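Local coordinates for carbohydrate binding module family 33 and 10 domain protein (Teredinibacter turnerae, PDB 6RW7) that acts as a copper-dependent AA10 lytic polysaccharide monooxygenase that probably attacks cellulose by oxidation, this chain being the monooxygenase domain of a longer protein, at residues 2-7 with 197-202; 29-34 with 84-89; 79-84 with 128-133; 98-103 with 181-186. All coordinates share one frame; numbering follows the deposited sequence.

Contact 1 (2-7 with 197-202); sequences GYIESP and SCVDVD. With CU (copper (II) ion), chain C.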
loop_
_atom_site.group_PDB
_atom_site.type_symbol
_atom_site.label_atom_id
_atom_site.label_comp_id
_atom_site.label_asym_id
_atom_site.label_seq_id
_atom_site.Cartn_x
_atom_site.Cartn_y
_atom_site.Cartn_z
ATOM N N GLY A 2 5.407 8.061 -2.933
ATOM C CA GLY A 2 4.030 8.091 -2.444
ATOM C C GLY A 2 3.610 6.851 -1.709
ATOM O O GLY A 2 4.351 5.863 -1.613
ATOM N N TYR A 3 2.394 6.936 -1.217
ATOM C CA TYR A 3 1.793 5.921 -0.318
ATOM C C TYR A 3 0.294 6.197 -0.301
ATOM O O TYR A 3 -0.129 7.292 -0.706
ATOM C CB TYR A 3 2.406 6.010 1.093
ATOM C CG TYR A 3 2.276 7.381 1.698
ATOM C CD1 TYR A 3 3.147 8.389 1.345
ATOM C CD2 TYR A 3 1.215 7.702 2.534
ATOM C CE1 TYR A 3 2.959 9.680 1.782
ATOM C CE2 TYR A 3 1.031 8.996 3.004
ATOM C CZ TYR A 3 1.916 9.984 2.636
ATOM O OH TYR A 3 1.748 11.272 3.092
ATOM N N ILE A 4 -0.497 5.250 0.164
ATOM C CA ILE A 4 -1.952 5.441 0.241
ATOM C C ILE A 4 -2.289 6.175 1.543
ATOM O O ILE A 4 -1.991 5.677 2.659
ATOM C CB ILE A 4 -2.708 4.123 0.043
ATOM C CG1 ILE A 4 -2.504 3.633 -1.393
ATOM C CG2 ILE A 4 -4.185 4.270 0.395
ATOM C CD1 ILE A 4 -3.111 2.288 -1.661
ATOM N N GLU A 5 -2.969 7.296 1.390
ATOM C CA GLU A 5 -3.408 8.155 2.509
ATOM C C GLU A 5 -4.781 7.728 3.023
ATOM O O GLU A 5 -4.997 7.791 4.248
ATOM C CB GLU A 5 -3.406 9.600 2.025
ATOM C CG GLU A 5 -3.984 10.590 3.012
ATOM C CD GLU A 5 -3.768 12.026 2.572
ATOM O OE1 GLU A 5 -2.651 12.360 2.156
ATOM O OE2 GLU A 5 -4.731 12.795 2.652
ATOM N N SER A 6 -5.692 7.368 2.131
ATOM C CA SER A 6 -7.080 7.015 2.497
ATOM C C SER A 6 -7.538 5.854 1.639
ATOM O O SER A 6 -7.440 5.958 0.427
ATOM C CB SER A 6 -8.011 8.197 2.322
ATOM O OG SER A 6 -9.306 7.800 2.712
ATOM N N PRO A 7 -8.019 4.722 2.199
ATOM C CA PRO A 7 -7.935 4.440 3.633
ATOM C C PRO A 7 -6.469 4.409 4.058
ATOM O O PRO A 7 -5.567 4.232 3.217
ATOM C CB PRO A 7 -8.544 3.048 3.762
ATOM C CG PRO A 7 -8.281 2.449 2.392
ATOM C CD PRO A 7 -8.529 3.587 1.426
ATOM N N SER A 197 2.224 0.056 -1.397
ATOM C CA SER A 197 1.522 0.480 -0.169
ATOM C C SER A 197 0.538 -0.603 0.255
ATOM O O SER A 197 -0.255 -1.061 -0.589
ATOM C CB SER A 197 0.879 1.814 -0.396
ATOM O OG SER A 197 0.437 2.425 0.811
ATOM N N CYS A 198 0.623 -1.043 1.507
ATOM C CA CYS A 198 -0.322 -2.008 2.113
ATOM C C CYS A 198 -1.314 -1.294 3.026
ATOM O O CYS A 198 -0.906 -0.406 3.777
ATOM C CB CYS A 198 0.412 -3.062 2.923
ATOM S SG CYS A 198 1.107 -4.342 1.850
ATOM N N VAL A 199 -2.565 -1.724 2.994
ATOM C CA VAL A 199 -3.636 -1.183 3.855
ATOM C C VAL A 199 -4.222 -2.336 4.668
ATOM O O VAL A 199 -4.708 -3.318 4.065
ATOM C CB VAL A 199 -4.733 -0.495 3.023
ATOM C CG1 VAL A 199 -5.688 0.234 3.950
ATOM C CG2 VAL A 199 -4.149 0.461 1.992
ATOM N N ASP A 200 -4.248 -2.170 5.981
ATOM C CA ASP A 200 -4.870 -3.127 6.925
ATOM C C ASP A 200 -6.316 -2.689 7.129
ATOM O O ASP A 200 -6.541 -1.569 7.648
ATOM C CB ASP A 200 -4.073 -3.168 8.230
ATOM C CG ASP A 200 -2.696 -3.758 8.056
ATOM O OD1 ASP A 200 -2.583 -4.975 7.926
ATOM O OD2 ASP A 200 -1.740 -2.981 7.990
ATOM N N VAL A 201 -7.267 -3.530 6.727
ATOM C CA VAL A 201 -8.709 -3.205 6.777
ATOM C C VAL A 201 -9.489 -4.293 7.513
ATOM O O VAL A 201 -9.102 -5.457 7.478
ATOM C CB VAL A 201 -9.263 -2.975 5.368
ATOM C CG1 VAL A 201 -8.788 -1.631 4.838
ATOM C CG2 VAL A 201 -8.907 -4.125 4.443
ATOM N N ASP A 202 -10.539 -3.881 8.199
ATOM C CA ASP A 202 -11.469 -4.783 8.912
ATOM C C ASP A 202 -12.848 -4.571 8.295
ATOM O O ASP A 202 -13.432 -3.489 8.416
ATOM C CB ASP A 202 -11.434 -4.531 10.414
ATOM C CG ASP A 202 -12.438 -5.349 11.208
ATOM O OD1 ASP A 202 -12.961 -6.337 10.669
ATOM O OD2 ASP A 202 -12.732 -4.932 12.360
HETATM CU CU CU C . -2.261 14.240 1.166
HETATM O O HOH W 1 -1.822 16.253 0.438
#
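With chi1 at -167°, S197 holds OG anti to its own backbone N, and from there the hydroxyl reaches across to the backbone N-H of I4. That bond is nearly straight: I4 N lies 3.0 Å from S197 OG, with 168° at the hydrogen. The same OG is hydrogen-bonded to Q11 OE1, so one buried hydroxyl serves both a strand and a helix. Putting an alanine at S197 would probably leave the I4 N-H without its acceptor and Q11 without its mate. Further along, V199 splits its methyls between two partners. CG1 meets P7 CG at 3.7 Å, while V199 CG2 touches I4 CG2 at 4.1 Å, the side chains of both pairs crossing at about a right angle. P7 follows a cis peptide, just past the classic beta bulge where E5 and S6 both face V99. E5 points away and gives OE1 to a copper (II) ion at 2.2 Å, a site completed by D101, H165 and a water. The contact joins the two sheets of the beta-sandwich: strand 3-6, antiparallel to 96-101, packs on strand 193-202, antiparallel to 178-187, with helix 10-17 alongside.

Contact 2 (29-34 with 84-89); sequences DEAFAN and ANWPVT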
loop_
_atom_site.group_PDB
_atom_site.type_symbol
_atom_site.label_atom_id
_atom_site.label_comp_id
_atom_site.label_asym_id
_atom_site.label_seq_id
_atom_site.Cartn_x
_atom_site.Cartn_y
_atom_site.Cartn_z
ATOM N N ASP A 29 3.147 1.113 18.040
ATOM C CA ASP A 29 4.196 0.712 19.005
ATOM C C ASP A 29 4.746 -0.675 18.671
ATOM O O ASP A 29 5.960 -0.868 18.724
ATOM C CB ASP A 29 3.653 0.746 20.431
ATOM C CG ASP A 29 3.582 2.148 21.023
ATOM O OD1 ASP A 29 3.931 3.134 20.317
ATOM O OD2 ASP A 29 3.123 2.252 22.181
ATOM N N GLU A 30 3.882 -1.645 18.365
ATOM C CA GLU A 30 4.313 -3.040 18.113
ATOM C C GLU A 30 5.154 -3.079 16.831
ATOM O O GLU A 30 6.203 -3.709 16.827
ATOM C CB GLU A 30 3.080 -3.936 18.032
ATOM C CG GLU A 30 3.338 -5.353 18.480
ATOM C CD GLU A 30 2.065 -6.172 18.482
ATOM O OE1 GLU A 30 1.208 -5.910 19.358
ATOM O OE2 GLU A 30 1.912 -7.024 17.572
ATOM N N ALA A 31 4.665 -2.433 15.764
ATOM C CA ALA A 31 5.394 -2.385 14.476
ATOM C C ALA A 31 6.789 -1.779 14.724
ATOM O O ALA A 31 7.780 -2.345 14.276
ATOM C CB ALA A 31 4.616 -1.599 13.455
ATOM N N PHE A 32 6.847 -0.646 15.426
ATOM C CA PHE A 32 8.123 0.043 15.737
ATOM C C PHE A 32 9.057 -0.865 16.549
ATOM O O PHE A 32 10.259 -0.987 16.240
ATOM C CB PHE A 32 7.852 1.341 16.493
ATOM C CG PHE A 32 7.176 2.468 15.747
ATOM C CD1 PHE A 32 7.228 2.615 14.362
ATOM C CD2 PHE A 32 6.515 3.441 16.472
ATOM C CE1 PHE A 32 6.650 3.711 13.744
ATOM C CE2 PHE A 32 5.921 4.531 15.856
ATOM C CZ PHE A 32 5.988 4.658 14.484
ATOM N N ALA A 33 8.507 -1.478 17.600
ATOM C CA ALA A 33 9.280 -2.337 18.519
ATOM C C ALA A 33 9.794 -3.595 17.818
ATOM O O ALA A 33 10.969 -3.943 17.940
ATOM C CB ALA A 33 8.422 -2.666 19.709
ATOM N N ASN A 34 8.940 -4.244 17.033
ATOM C CA ASN A 34 9.302 -5.498 16.350
ATOM C C ASN A 34 10.359 -5.181 15.298
ATOM O O ASN A 34 11.256 -5.973 15.119
ATOM C CB ASN A 34 8.072 -6.194 15.752
ATOM C CG ASN A 34 7.138 -6.768 16.801
ATOM O OD1 ASN A 34 7.432 -6.720 18.003
ATOM N ND2 ASN A 34 5.998 -7.296 16.375
ATOM N N ALA A 84 3.401 -7.702 12.817
ATOM C CA ALA A 84 2.839 -6.962 13.970
ATOM C C ALA A 84 1.326 -6.935 13.919
ATOM O O ALA A 84 0.747 -7.215 12.851
ATOM C CB ALA A 84 3.316 -5.521 13.972
ATOM N N ASN A 85 0.710 -6.581 15.035
ATOM C CA ASN A 85 -0.690 -6.089 15.057
ATOM C C ASN A 85 -0.648 -4.635 14.582
ATOM O O ASN A 85 -0.520 -3.724 15.413
ATOM C CB ASN A 85 -1.359 -6.260 16.424
ATOM C CG ASN A 85 -2.860 -6.073 16.367
ATOM O OD1 ASN A 85 -3.398 -5.643 15.348
ATOM N ND2 ASN A 85 -3.542 -6.393 17.458
ATOM N N TRP A 86 -0.693 -4.439 13.270
ATOM C CA TRP A 86 -0.694 -3.089 12.654
ATOM C C TRP A 86 -2.024 -2.395 12.935
ATOM O O TRP A 86 -3.059 -3.057 13.116
ATOM C CB TRP A 86 -0.461 -3.218 11.149
ATOM C CG TRP A 86 0.927 -3.619 10.762
ATOM C CD1 TRP A 86 1.446 -4.876 10.633
ATOM C CD2 TRP A 86 1.988 -2.708 10.443
ATOM N NE1 TRP A 86 2.763 -4.809 10.282
ATOM C CE2 TRP A 86 3.116 -3.489 10.136
ATOM C CE3 TRP A 86 2.069 -1.312 10.354
ATOM C CZ2 TRP A 86 4.316 -2.914 9.745
ATOM C CZ3 TRP A 86 3.264 -0.742 9.983
ATOM C CH2 TRP A 86 4.367 -1.539 9.685
ATOM N N PRO A 87 -2.088 -1.050 12.909
ATOM C CA PRO A 87 -3.354 -0.341 13.003
ATOM C C PRO A 87 -4.292 -0.766 11.871
ATOM O O PRO A 87 -3.857 -0.914 10.744
ATOM C CB PRO A 87 -3.006 1.156 12.851
ATOM C CG PRO A 87 -1.514 1.228 13.096
ATOM C CD PRO A 87 -0.948 -0.126 12.730
ATOM N N VAL A 88 -5.576 -0.937 12.188
ATOM C CA VAL A 88 -6.611 -1.458 11.248
ATOM C C VAL A 88 -7.776 -0.467 11.201
ATOM O O VAL A 88 -8.194 0.000 12.290
ATOM C CB VAL A 88 -7.110 -2.842 11.698
ATOM C CG1 VAL A 88 -8.126 -2.699 12.825
ATOM C CG2 VAL A 88 -7.701 -3.649 10.550
ATOM N N THR A 89 -8.322 -0.184 10.014
ATOM C CA THR A 89 -9.490 0.701 9.898
ATOM C C THR A 89 -10.641 -0.075 9.278
ATOM O O THR A 89 -10.475 -0.984 8.443
ATOM C CB THR A 89 -9.137 2.061 9.302
ATOM O OG1 THR A 89 -8.580 1.794 8.028
ATOM C CG2 THR A 89 -8.167 2.864 10.146
HETATM O O HOH W 2 1.613 -1.604 15.636
#
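One face of the W86 indole is taken by the methyl of A31, whose CB stands 3.7 Å from the centroid of the six-membered ring and only 8° off its normal. It is a clear CH-pi contact. At the indole's edge, NE1 is hydrogen-bonded to T82 O, which helps to set how the ring is turned, and R10 adds a cation-pi contact. Replacing W86 with a leucine would remove that flat surface and is likely to open a gap beside A31, leaving R10 without its aromatic partner and T82 O without its donor. Next to the ring, A84 pushes its methyl into the helix backbone, with A84 CB 3.8 Å from A31 CA.

The polar side of the contact lies at the surface. In the conformer described, one of two for this glutamate, E30 stretches its chain so that OE2 accepts from N85 N at 2.8 Å; the N-H points almost straight at it (169°) but arrives from above the carboxylate plane. A water joins the same pieces: it accepts from A31 N at 3.2 Å, an N-H in the first turn of the helix, and sits 3.0 Å from N85 O, linking the two. Beyond these, N34 ND2 is hydrogen-bonded to P83 O.

N85 is the centre of an inverse gamma turn, which turns the chain from A84, beside the helix, on toward strand 89-90. Helix 29-37 belongs to the helix-and-loop insertion after strand 3-6, probably the L2 region of AA10 enzymes, which this contact seats against the flank of the beta-sandwich.

Contact 3 (79-84 with 128-133); sequences PYDTPA and TRELTW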
loop_
_atom_site.group_PDB
_atom_site.type_symbol
_atom_site.label_atom_id
_atom_site.label_comp_id
_atom_site.label_asym_id
_atom_site.label_seq_id
_atom_site.Cartn_x
_atom_site.Cartn_y
_atom_site.Cartn_z
ATOM N N PRO A 79 10.380 -1.576 6.678
ATOM C CA PRO A 79 9.638 -1.460 7.936
ATOM C C PRO A 79 8.241 -2.092 7.819
ATOM O O PRO A 79 7.736 -2.691 8.739
ATOM C CB PRO A 79 9.571 0.063 8.123
ATOM C CG PRO A 79 10.854 0.553 7.486
ATOM C CD PRO A 79 11.029 -0.316 6.266
ATOM N N TYR A 80 7.635 -1.940 6.632
ATOM C CA TYR A 80 6.217 -2.290 6.351
ATOM C C TYR A 80 6.043 -3.791 6.161
ATOM O O TYR A 80 4.884 -4.224 6.088
ATOM C CB TYR A 80 5.715 -1.417 5.198
ATOM C CG TYR A 80 5.905 0.036 5.565
ATOM C CD1 TYR A 80 5.157 0.603 6.588
ATOM C CD2 TYR A 80 6.933 0.783 5.017
ATOM C CE1 TYR A 80 5.389 1.890 7.032
ATOM C CE2 TYR A 80 7.188 2.065 5.464
ATOM C CZ TYR A 80 6.418 2.621 6.468
ATOM O OH TYR A 80 6.677 3.882 6.903
ATOM N N ASP A 81 7.127 -4.566 6.142
ATOM C CA ASP A 81 7.073 -6.049 6.112
ATOM C C ASP A 81 7.000 -6.608 7.528
ATOM O O ASP A 81 6.629 -7.777 7.664
ATOM C CB ASP A 81 8.282 -6.627 5.381
ATOM C CG ASP A 81 8.273 -6.295 3.911
ATOM O OD1 ASP A 81 7.194 -6.483 3.272
ATOM O OD2 ASP A 81 9.337 -5.871 3.410
ATOM N N THR A 82 7.364 -5.835 8.547
ATOM C CA THR A 82 7.462 -6.319 9.945
ATOM C C THR A 82 6.169 -7.033 10.350
ATOM O O THR A 82 5.098 -6.430 10.333
ATOM C CB THR A 82 7.761 -5.142 10.879
ATOM O OG1 THR A 82 8.931 -4.482 10.382
ATOM C CG2 THR A 82 7.995 -5.599 12.299
ATOM N N PRO A 83 6.218 -8.289 10.838
ATOM C CA PRO A 83 5.059 -8.882 11.493
ATOM C C PRO A 83 4.667 -8.075 12.732
ATOM O O PRO A 83 5.530 -7.774 13.567
ATOM C CB PRO A 83 5.520 -10.300 11.859
ATOM C CG PRO A 83 6.663 -10.568 10.924
ATOM C CD PRO A 83 7.355 -9.226 10.776
ATOM N N ALA A 84 3.401 -7.702 12.817
ATOM C CA ALA A 84 2.839 -6.962 13.970
ATOM C C ALA A 84 1.326 -6.935 13.919
ATOM O O ALA A 84 0.747 -7.215 12.851
ATOM C CB ALA A 84 3.316 -5.521 13.972
ATOM N N THR A 128 2.204 -12.601 13.745
ATOM C CA THR A 128 3.531 -13.160 14.136
ATOM C C THR A 128 4.343 -13.516 12.905
ATOM O O THR A 128 5.525 -13.804 13.054
ATOM C CB THR A 128 3.380 -14.403 15.024
ATOM O OG1 THR A 128 2.928 -15.494 14.227
ATOM C CG2 THR A 128 2.428 -14.166 16.175
ATOM N N ARG A 129 3.738 -13.484 11.724
ATOM C CA ARG A 129 4.449 -13.934 10.515
ATOM C C ARG A 129 4.261 -12.863 9.452
ATOM O O ARG A 129 3.277 -12.092 9.519
ATOM C CB ARG A 129 3.963 -15.309 10.049
ATOM C CG ARG A 129 2.551 -15.311 9.485
ATOM C CD ARG A 129 2.294 -16.410 8.468
ATOM N NE ARG A 129 0.877 -16.500 8.123
ATOM C CZ ARG A 129 0.266 -15.871 7.112
ATOM N NH1 ARG A 129 0.930 -15.048 6.325
ATOM N NH2 ARG A 129 -1.036 -16.045 6.929
ATOM N N GLU A 130 5.175 -12.845 8.499
ATOM C CA GLU A 130 5.067 -11.959 7.326
ATOM C C GLU A 130 3.940 -12.464 6.428
ATOM O O GLU A 130 3.679 -13.681 6.327
ATOM C CB GLU A 130 6.360 -11.920 6.518
ATOM C CG GLU A 130 7.450 -11.106 7.184
ATOM C CD GLU A 130 8.391 -10.483 6.180
ATOM O OE1 GLU A 130 7.951 -10.255 5.029
ATOM O OE2 GLU A 130 9.567 -10.219 6.551
ATOM N N LEU A 131 3.316 -11.536 5.735
ATOM C CA LEU A 131 2.435 -11.884 4.606
ATOM C C LEU A 131 3.245 -12.674 3.569
ATOM O O LEU A 131 4.458 -12.470 3.427
ATOM C CB LEU A 131 1.878 -10.597 4.004
ATOM C CG LEU A 131 0.957 -9.804 4.921
ATOM C CD1 LEU A 131 0.716 -8.407 4.334
ATOM C CD2 LEU A 131 -0.353 -10.554 5.143
ATOM N N THR A 132 2.571 -13.587 2.885
ATOM C CA THR A 132 3.111 -14.367 1.758
ATOM C C THR A 132 2.183 -14.176 0.575
ATOM O O THR A 132 1.008 -13.778 0.780
ATOM C CB THR A 132 3.231 -15.866 2.083
ATOM O OG1 THR A 132 1.918 -16.433 2.086
ATOM C CG2 THR A 132 3.917 -16.113 3.404
ATOM N N TRP A 133 2.661 -14.503 -0.618
ATOM C CA TRP A 133 1.828 -14.404 -1.836
ATOM C C TRP A 133 0.650 -15.379 -1.744
ATOM O O TRP A 133 -0.404 -15.082 -2.333
ATOM C CB TRP A 133 2.648 -14.565 -3.118
ATOM C CG TRP A 133 3.552 -13.386 -3.273
ATOM C CD1 TRP A 133 4.911 -13.390 -3.243
ATOM C CD2 TRP A 133 3.150 -12.012 -3.396
ATOM N NE1 TRP A 133 5.384 -12.119 -3.348
ATOM C CE2 TRP A 133 4.335 -11.251 -3.437
ATOM C CE3 TRP A 133 1.926 -11.350 -3.482
ATOM C CZ2 TRP A 133 4.338 -9.867 -3.562
ATOM C CZ3 TRP A 133 1.922 -9.977 -3.619
ATOM C CH2 TRP A 133 3.115 -9.244 -3.630
HETATM O O HOH W 3 4.299 -8.630 6.348
HETATM O O HOH W 4 1.919 -9.594 10.613
#
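P83 lays its ring against the backbone of residues 128-130, with P83 CG 3.6 Å from R129 C and P83 CB 3.6 Å from T128 C. This is loop-on-loop packing at the side of the LPMO beta-sandwich: the loop that precedes strand 89-90 meets the one between strands 111-118 and 142-145. The other half of the first shell is E130. Its CG sits beside the backbone N and opposite the carbonyl carbon; this chi1 of -75° sets E130 CG 3.5 Å from D81 O, and the extended chain beyond it carries the carboxylate alongside D81 CB. The two carboxylates come to lie with their planes nearly parallel, 5° apart, and D81 OD1 is 4.2 Å from E130 OE1.

Such like charges would probably repel, but each has partners of its own. D81 OD1 accepts from G69 N and OD2 from A78 N, while E130 OE1 is hydrogen-bonded to H66 ND1, which may help to ease the negative charge.

No direct hydrogen bond crosses between the segments; two waters do that work. One donates to D81 O at 2.8 Å and accepts from L131 N at 3.1 Å. The other accepts from A84 N and lies within hydrogen-bonding distance of R129 O.

Further out, each loop is braced internally. R129 curls round so that NH1 bonds to E130 O at 3.1 Å, the oxygen lying close to the guanidinium plane, and it also forms a salt bridge with D135. On the proline side, P79 O accepts twice from one threonine: T82 OG1 at 2.7 Å, with T82 N approaching from the same face of the carbonyl.

Contact 4 (98-103 with 181-186); sequences FVWDIS and IFAEWG. With CU (copper (II) ion), chain C.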
loop_
_atom_site.group_PDB
_atom_site.type_symbol
_atom_site.label_atom_id
_atom_site.label_comp_id
_atom_site.label_asym_id
_atom_site.label_seq_id
_atom_site.Cartn_x
_atom_site.Cartn_y
_atom_site.Cartn_z
ATOM N N PHE A 98 -9.627 5.102 -3.464
ATOM C CA PHE A 98 -8.295 5.011 -2.820
ATOM C C PHE A 98 -7.518 6.275 -3.165
ATOM O O PHE A 98 -7.513 6.663 -4.326
ATOM C CB PHE A 98 -7.533 3.777 -3.298
ATOM C CG PHE A 98 -8.122 2.484 -2.814
ATOM C CD1 PHE A 98 -9.181 1.889 -3.485
ATOM C CD2 PHE A 98 -7.646 1.883 -1.663
ATOM C CE1 PHE A 98 -9.760 0.729 -2.992
ATOM C CE2 PHE A 98 -8.198 0.700 -1.205
ATOM C CZ PHE A 98 -9.272 0.143 -1.851
ATOM N N VAL A 99 -6.903 6.897 -2.181
ATOM C CA VAL A 99 -6.182 8.179 -2.364
ATOM C C VAL A 99 -4.697 7.902 -2.170
ATOM O O VAL A 99 -4.267 7.579 -1.017
ATOM C CB VAL A 99 -6.691 9.237 -1.382
ATOM C CG1 VAL A 99 -5.943 10.539 -1.598
ATOM C CG2 VAL A 99 -8.201 9.450 -1.491
ATOM N N TRP A 100 -3.939 8.020 -3.247
ATOM C CA TRP A 100 -2.459 8.028 -3.157
ATOM C C TRP A 100 -2.030 9.460 -2.874
ATOM O O TRP A 100 -2.372 10.359 -3.671
ATOM C CB TRP A 100 -1.817 7.527 -4.435
ATOM C CG TRP A 100 -1.816 6.040 -4.591
ATOM C CD1 TRP A 100 -2.826 5.218 -5.003
ATOM C CD2 TRP A 100 -0.715 5.189 -4.283
ATOM N NE1 TRP A 100 -2.407 3.916 -5.003
ATOM C CE2 TRP A 100 -1.105 3.872 -4.595
ATOM C CE3 TRP A 100 0.578 5.420 -3.819
ATOM C CZ2 TRP A 100 -0.242 2.789 -4.430
ATOM C CZ3 TRP A 100 1.430 4.344 -3.653
ATOM C CH2 TRP A 100 1.012 3.047 -3.936
ATOM N N ASP A 101 -1.234 9.663 -1.833
ATOM C CA ASP A 101 -0.523 10.939 -1.640
ATOM C C ASP A 101 0.797 10.847 -2.384
ATOM O O ASP A 101 1.591 9.942 -2.079
ATOM C CB ASP A 101 -0.234 11.271 -0.177
ATOM C CG ASP A 101 0.512 12.593 -0.102
ATOM O OD1 ASP A 101 1.718 12.591 -0.293
ATOM O OD2 ASP A 101 -0.133 13.612 0.030
ATOM N N ILE A 102 1.018 11.732 -3.340
ATOM C CA ILE A 102 2.291 11.759 -4.114
ATOM C C ILE A 102 2.981 13.117 -3.904
ATOM O O ILE A 102 3.873 13.445 -4.674
ATOM C CB ILE A 102 2.044 11.376 -5.597
ATOM C CG1 ILE A 102 1.298 12.451 -6.400
ATOM C CG2 ILE A 102 1.332 10.030 -5.700
ATOM C CD1 ILE A 102 1.333 12.182 -7.893
ATOM N N SER A 103 2.684 13.793 -2.796
ATOM C CA SER A 103 3.212 15.150 -2.505
ATOM C C SER A 103 4.750 15.143 -2.459
ATOM O O SER A 103 5.362 16.124 -2.915
ATOM C CB SER A 103 2.635 15.703 -1.240
ATOM O OG SER A 103 3.023 14.915 -0.137
ATOM N N ILE A 181 -4.945 -5.043 1.796
ATOM C CA ILE A 181 -4.877 -4.604 0.380
ATOM C C ILE A 181 -3.424 -4.250 0.077
ATOM O O ILE A 181 -2.813 -3.493 0.836
ATOM C CB ILE A 181 -5.872 -3.457 0.131
ATOM C CG1 ILE A 181 -7.296 -3.989 0.287
ATOM C CG2 ILE A 181 -5.635 -2.802 -1.230
ATOM C CD1 ILE A 181 -8.375 -2.941 0.337
ATOM N N PHE A 182 -2.888 -4.823 -0.995
ATOM C CA PHE A 182 -1.522 -4.562 -1.496
ATOM C C PHE A 182 -1.685 -3.767 -2.795
ATOM O O PHE A 182 -2.368 -4.232 -3.724
ATOM C CB PHE A 182 -0.750 -5.880 -1.654
ATOM C CG PHE A 182 0.440 -5.742 -2.563
ATOM C CD1 PHE A 182 1.609 -5.201 -2.074
ATOM C CD2 PHE A 182 0.374 -6.081 -3.902
ATOM C CE1 PHE A 182 2.703 -5.014 -2.891
ATOM C CE2 PHE A 182 1.472 -5.896 -4.725
ATOM C CZ PHE A 182 2.621 -5.351 -4.215
ATOM N N ALA A 183 -1.085 -2.583 -2.873
ATOM C CA ALA A 183 -1.319 -1.653 -3.987
ATOM C C ALA A 183 -0.008 -1.138 -4.563
ATOM O O ALA A 183 0.980 -0.961 -3.839
ATOM C CB ALA A 183 -2.163 -0.495 -3.521
ATOM N N GLU A 184 -0.068 -0.829 -5.846
ATOM C CA GLU A 184 1.075 -0.303 -6.598
ATOM C C GLU A 184 0.676 0.957 -7.356
ATOM O O GLU A 184 -0.446 1.016 -7.905
ATOM C CB GLU A 184 1.566 -1.322 -7.626
ATOM C CG GLU A 184 1.908 -2.674 -7.051
ATOM C CD GLU A 184 2.371 -3.689 -8.082
ATOM O OE1 GLU A 184 2.195 -3.424 -9.308
ATOM O OE2 GLU A 184 2.903 -4.729 -7.652
ATOM N N TRP A 185 1.624 1.884 -7.432
ATOM C CA TRP A 185 1.514 3.077 -8.298
ATOM C C TRP A 185 2.692 3.004 -9.261
ATOM O O TRP A 185 3.826 3.129 -8.793
ATOM C CB TRP A 185 1.459 4.359 -7.468
ATOM C CG TRP A 185 1.753 5.604 -8.238
ATOM C CD1 TRP A 185 1.324 5.934 -9.490
ATOM C CD2 TRP A 185 2.559 6.696 -7.770
ATOM N NE1 TRP A 185 1.834 7.147 -9.849
ATOM C CE2 TRP A 185 2.600 7.632 -8.821
ATOM C CE3 TRP A 185 3.255 6.963 -6.582
ATOM C CZ2 TRP A 185 3.324 8.814 -8.719
ATOM C CZ3 TRP A 185 3.959 8.142 -6.485
ATOM C CH2 TRP A 185 4.006 9.042 -7.550
ATOM N N GLY A 186 2.421 2.767 -10.537
ATOM C CA GLY A 186 3.498 2.576 -11.520
ATOM C C GLY A 186 3.583 3.724 -12.494
ATOM O O GLY A 186 2.554 4.113 -13.101
HETATM CU CU CU C . -2.261 14.240 1.166
HETATM O O HOH W 5 -2.711 1.506 -6.459
HETATM O O HOH W 1 -1.822 16.253 0.438
#
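Water 5 is gripped from both strands: W100 NE1 donates to it at 2.8 Å, and it donates in turn to E184 O at 2.7 Å. The indole N-H of W100 is thereby satisfied within an otherwise apolar contact. Beside this water the two tryptophans interlock. W185 CB sits almost exactly on the normal of the W100 six-membered ring, 3.6 Å from its centroid, and the W185 indole then turns an edge toward that face, the planes 55° apart. I102 takes a face of W185 in its turn. Its CG1 is tucked between backbone N and carbonyl carbon (chi1 71°), which leaves CG2 to press onto the W185 ring; I102 CG2 to W185 CZ3 is 3.3 Å, tight for carbon atoms.

At the far end, I181 CD1 meets the edge of the F98 ring, 3.9 Å from F98 CZ. These residues fill the interior of the immunoglobulin-like beta-sandwich of AA10 enzymes, where strand 96-101 of one sheet crosses strand 178-187 of the other at -53°. W185 reaches close to the active site: its side chain is about 4 Å from that of H107, which with H1 binds the copper (I) ion, and its NE1 is hydrogen-bonded to T111 OG1.

D101 points away from the opposing strand. D101 OD1 accepts from S103 N, above the carboxylate plane, which makes an Asx turn; S103 OG adds a second bond to D101 OD1 at 2.7 Å through the syn lone pair. The other oxygen, D101 OD2, binds the copper (II) ion at 2.5 Å beside E5 and H165.

Overall arrangement
Starting from the N terminus, strand 3-6 is held by contact 1 to the last strand, 193-202, closing a loop of nearly the whole chain; the other three contacts all lie within it. Contact 2 opens next, in helix 29-37, and ends on the loop before strand 89-90. Contact 3 starts in that same loop, sharing A84, and ends beyond strand 111-118, so contacts 2 and 3 cross. Contact 4, from 98-103 to 181-186, opens after contact 2 has closed and crosses contact 3. Contacts 1 and 4 join the two sheets and share the copper (II) site; contacts 2 and 3 fasten the helix and loops alongside, T89 linking contact 2 to strand 193-202.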